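Local coordinates for protein seryl-tRNA synthetase, cytoplasmic (Candida albicans, PDB 3QO8) that attaches serine to tRNA(Ser) in two steps, activating the amino acid with ATP to Ser-AMP and then passing it to the acceptor end of the tRNA, at residues A[234-238]-A[239-243]; A[211-214]-A[215-219]. All blocks are in the same frame, centred on the assembly; numbering follows the deposited sequence.

Contact 1 of 2, residues A[234-238]-A[239-243]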
# COMPACT_ATOMS: atom_id res chain seq x y z
N VAL A 234 3.00 10.85 -1.71
CA VAL A 234 2.94 10.13 -2.97
C VAL A 234 2.94 11.14 -4.12
O VAL A 234 2.19 12.10 -4.09
CB VAL A 234 1.65 9.27 -3.04
CG1 VAL A 234 1.46 8.68 -4.40
CG2 VAL A 234 1.70 8.16 -1.98
N ILE A 235 3.80 10.93 -5.11
CA ILE A 235 3.80 11.78 -6.31
C ILE A 235 3.01 11.13 -7.43
O ILE A 235 3.32 10.01 -7.87
CB ILE A 235 5.22 12.07 -6.83
CG1 ILE A 235 6.13 12.54 -5.69
CG2 ILE A 235 5.18 13.11 -7.94
CD1 ILE A 235 5.69 13.84 -5.05
N ASP A 236 1.99 11.84 -7.91
CA ASP A 236 1.09 11.34 -8.95
C ASP A 236 1.04 12.35 -10.09
O ASP A 236 0.17 13.22 -10.14
CB ASP A 236 -0.31 11.15 -8.36
CG ASP A 236 -1.32 10.66 -9.37
OD1 ASP A 236 -0.94 10.25 -10.49
OD2 ASP A 236 -2.53 10.68 -9.03
N GLY A 237 1.99 12.25 -11.01
CA GLY A 237 2.12 13.24 -12.06
C GLY A 237 2.41 14.59 -11.43
O GLY A 237 3.46 14.78 -10.81
N GLU A 238 1.48 15.52 -11.58
CA GLU A 238 1.65 16.86 -11.02
C GLU A 238 0.96 17.00 -9.66
O GLU A 238 1.04 18.05 -9.03
CB GLU A 238 1.13 17.92 -11.98
CG GLU A 238 1.73 17.85 -13.38
CD GLU A 238 3.21 18.21 -13.41
OE1 GLU A 238 3.79 18.50 -12.34
OE2 GLU A 238 3.80 18.19 -14.52
N ASP A 239 0.29 15.94 -9.22
CA ASP A 239 -0.44 15.97 -7.96
C ASP A 239 0.30 15.20 -6.87
O ASP A 239 1.25 14.46 -7.14
CB ASP A 239 -1.86 15.39 -8.13
CG ASP A 239 -2.69 16.16 -9.15
OD1 ASP A 239 -2.95 17.36 -8.93
OD2 ASP A 239 -3.10 15.54 -10.16
N GLU A 240 -0.14 15.39 -5.63
CA GLU A 240 0.43 14.67 -4.50
C GLU A 240 -0.70 14.13 -3.65
O GLU A 240 -1.76 14.74 -3.54
CB GLU A 240 1.30 15.61 -3.66
CG GLU A 240 2.47 16.22 -4.41
CD GLU A 240 3.22 17.25 -3.59
OE1 GLU A 240 2.85 17.47 -2.42
OE2 GLU A 240 4.19 17.85 -4.12
N LYS A 241 -0.47 12.96 -3.05
CA LYS A 241 -1.37 12.39 -2.08
C LYS A 241 -0.50 11.92 -0.90
O LYS A 241 0.73 11.97 -0.97
CB LYS A 241 -2.17 11.22 -2.68
CG LYS A 241 -2.95 11.59 -3.97
CD LYS A 241 -3.78 10.42 -4.46
CE LYS A 241 -4.49 10.75 -5.78
NZ LYS A 241 -5.45 11.90 -5.68
N TYR A 242 -1.13 11.49 0.17
CA TYR A 242 -0.40 10.86 1.26
C TYR A 242 -0.80 9.39 1.39
O TYR A 242 -1.95 9.04 1.16
CB TYR A 242 -0.68 11.59 2.57
CG TYR A 242 -0.04 12.95 2.63
CD1 TYR A 242 1.23 13.12 3.17
CD2 TYR A 242 -0.68 14.07 2.12
CE1 TYR A 242 1.83 14.36 3.21
CE2 TYR A 242 -0.09 15.32 2.17
CZ TYR A 242 1.17 15.46 2.71
OH TYR A 242 1.76 16.70 2.76
N LEU A 243 0.16 8.55 1.77
CA LEU A 243 -0.16 7.21 2.24
C LEU A 243 -0.65 7.29 3.69
O LEU A 243 -0.13 8.08 4.49
CB LEU A 243 1.07 6.31 2.16
CG LEU A 243 1.44 5.90 0.73
CD1 LEU A 243 2.74 5.10 0.76
CD2 LEU A 243 0.32 5.07 0.11
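Val234 and Leu243 meet at the end of the hairpin remote from its turn, their side chains crossing at about a right angle, with CG2 of Val234 3.5 Å from CG of Leu243. The first torsion of Val234 accounts for this: CG1 stands anti to the backbone N (chi1 172°), which leaves CG2 beside that N and on the Leu243 side. Both residues also touch Met212 of strand 212-214. On the same face of the sheet as Val234, the side chains of Asp236 and Lys241 slant across each other, and OD2 of Asp236 comes no nearer to the lysine than 3.8 Å, at CE. Their charged ends are directed elsewhere: OD1 of Asp236 forms a salt bridge with Arg280 of the second subunit, while NZ of Lys241 hydrogen-bonds to Asn214 OD1 and to the carbonyl of Val173 of the second subunit.

The framework is a two-residue beta hairpin closed by a type II' turn from Asp236 to Asp239, with Gly237 at its first corner at positive phi (61°). Val234 with Lys241 and Asp236 with Asp239 are hydrogen-bonded pairs; the bond from Val234 N to Lys241 O measures 2.6 Å, and that from Asp239 N to Asp236 O 2.9 Å. Between them lies the non-hydrogen-bonded pair Ile235-Glu240, where CA of Glu240 makes a CH-O contact with Val234 O at 3.1 Å. On this other face Ile235 and Glu240 run side by side in the same direction, CD1 of the isoleucine 4.1 Å from CG of the glutamate. Ile235 also packs on Ile235 of the second subunit, where the sheet continues antiparallel across the dimer interface.

Contact 2 of 2, residues A[211-214]-A[215-219]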
# COMPACT_ATOMS: atom_id res chain seq x y z
N VAL A 211 -5.53 3.29 0.79
CA VAL A 211 -4.33 3.66 1.54
C VAL A 211 -3.70 4.96 1.08
O VAL A 211 -2.65 5.37 1.60
CB VAL A 211 -3.25 2.54 1.49
CG1 VAL A 211 -3.78 1.29 2.16
CG2 VAL A 211 -2.83 2.26 0.05
N MET A 212 -4.34 5.61 0.11
CA MET A 212 -3.97 6.96 -0.30
C MET A 212 -5.09 7.93 0.04
O MET A 212 -6.27 7.58 -0.05
CB MET A 212 -3.72 7.03 -1.80
CG MET A 212 -2.49 6.27 -2.25
SD MET A 212 -2.16 6.55 -3.99
CE MET A 212 -0.85 5.36 -4.26
N MET A 213 -4.72 9.15 0.42
CA MET A 213 -5.71 10.18 0.73
C MET A 213 -5.28 11.49 0.12
O MET A 213 -4.09 11.79 0.05
CB MET A 213 -5.85 10.39 2.24
CG MET A 213 -6.75 9.38 2.92
SD MET A 213 -6.99 9.78 4.67
CE MET A 213 -8.06 11.20 4.68
N ASN A 214 -6.27 12.27 -0.33
CA ASN A 214 -6.01 13.63 -0.78
C ASN A 214 -5.45 14.43 0.39
O ASN A 214 -5.82 14.18 1.53
CB ASN A 214 -7.29 14.29 -1.28
CG ASN A 214 -7.73 13.75 -2.64
OD1 ASN A 214 -6.90 13.44 -3.50
ND2 ASN A 214 -9.04 13.64 -2.84
N LYS A 215 -4.56 15.38 0.11
CA LYS A 215 -3.93 16.18 1.15
C LYS A 215 -4.94 16.96 1.98
O LYS A 215 -4.87 16.98 3.21
CB LYS A 215 -2.89 17.12 0.54
CG LYS A 215 -1.76 16.41 -0.18
CD LYS A 215 -0.58 17.33 -0.45
CE LYS A 215 -0.89 18.37 -1.53
NZ LYS A 215 0.32 19.19 -1.86
N GLU A 216 -5.88 17.62 1.32
CA GLU A 216 -6.85 18.45 2.01
C GLU A 216 -7.69 17.65 3.01
O GLU A 216 -8.03 18.15 4.08
CB GLU A 216 -7.75 19.18 1.02
CG GLU A 216 -7.01 19.85 -0.14
CD GLU A 216 -6.82 18.93 -1.35
OE1 GLU A 216 -6.74 19.44 -2.49
OE2 GLU A 216 -6.75 17.69 -1.16
N VAL A 217 -8.04 16.42 2.66
CA VAL A 217 -8.80 15.58 3.58
C VAL A 217 -7.91 15.08 4.73
O VAL A 217 -8.33 15.06 5.89
CB VAL A 217 -9.45 14.37 2.86
CG1 VAL A 217 -10.50 13.73 3.75
CG2 VAL A 217 -10.09 14.80 1.56
N MET A 218 -6.69 14.66 4.40
CA MET A 218 -5.78 14.17 5.43
C MET A 218 -5.55 15.26 6.47
O MET A 218 -5.55 15.01 7.68
CB MET A 218 -4.46 13.70 4.81
CG MET A 218 -3.41 13.24 5.83
SD MET A 218 -3.88 11.76 6.77
CE MET A 218 -3.40 10.50 5.59
N ALA A 219 -5.38 16.48 5.99
CA ALA A 219 -5.11 17.62 6.86
C ALA A 219 -6.23 17.85 7.87
O ALA A 219 -6.02 18.45 8.92
CB ALA A 219 -4.85 18.87 6.03
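The backbone passes from the strand containing Met212 and Met213 directly into the short helix starting at Lys215, with Asn214 at the N-cap position. Asn214 is still extended (psi 147°), and helical conformation begins with Lys215. The first helical turn is closed by Met218 N, which donates to Asn214 O at 3.0 Å; the N-H points at the oxygen with an angle of 164°, and the donor lies in the carbonyl plane. The following bond, from Ala219 N to Lys215 O at 2.9 Å, continues the helical pattern. The asparagine side chain makes no capping bond, its polar end being engaged toward strand 239-243.

Apolar contact centres on Met213, whose side chain crosses those of Val217 and Met218 at about right angles. The bend at its last torsion (chi3 73°) turns CE toward the helix, where it lies 3.6 Å from CG1 of Val217 and 3.7 Å from the backbone N of Met218. The Met218 chain, bent at both chi2 and chi3, brings its own CE to 3.8 Å from SD of Met213. At the more exposed end, the bent Glu216 chain folds back until OE2 lies 3.4 Å from CB of Asn214.

Within the chain, strand 212-214 is an outermost strand of a small antiparallel sheet at the dimer interface, where the Asn214 backbone hydrogen-bonds to the second subunit and Met213 packs on Ile172 of that subunit. Helix 248-252 covers the methionine pair through Gln249, which touches both Met213 and Met218, while Phe227 of helix 224-229 packs against Met218. Alongside, strand 239-243 pairs with strand 212-214 and presents Glu240 to Lys215 in a salt bridge.

Overall arrangement
Contact 2 precedes contact 1 along the chain, and their centres lie 10 Å apart on the same side of the chain's centre. Both belong to a three-stranded antiparallel sheet of order 1-3-2, since the second strand of the hairpin, 239-243, lies beside 212-214 and the first, 233-236, does not; helices 215-218 and 224-229 come between in sequence. Within the chain this sheet is counted apart from the large mixed sheet, and it runs on into the second subunit. Tyr242 O and Met213 N, 2.9 Å apart in a probable hydrogen bond, join the two contacts at backbone level. Both contacts thus lie at the homodimer interface; the tRNA molecule binds across the dimer.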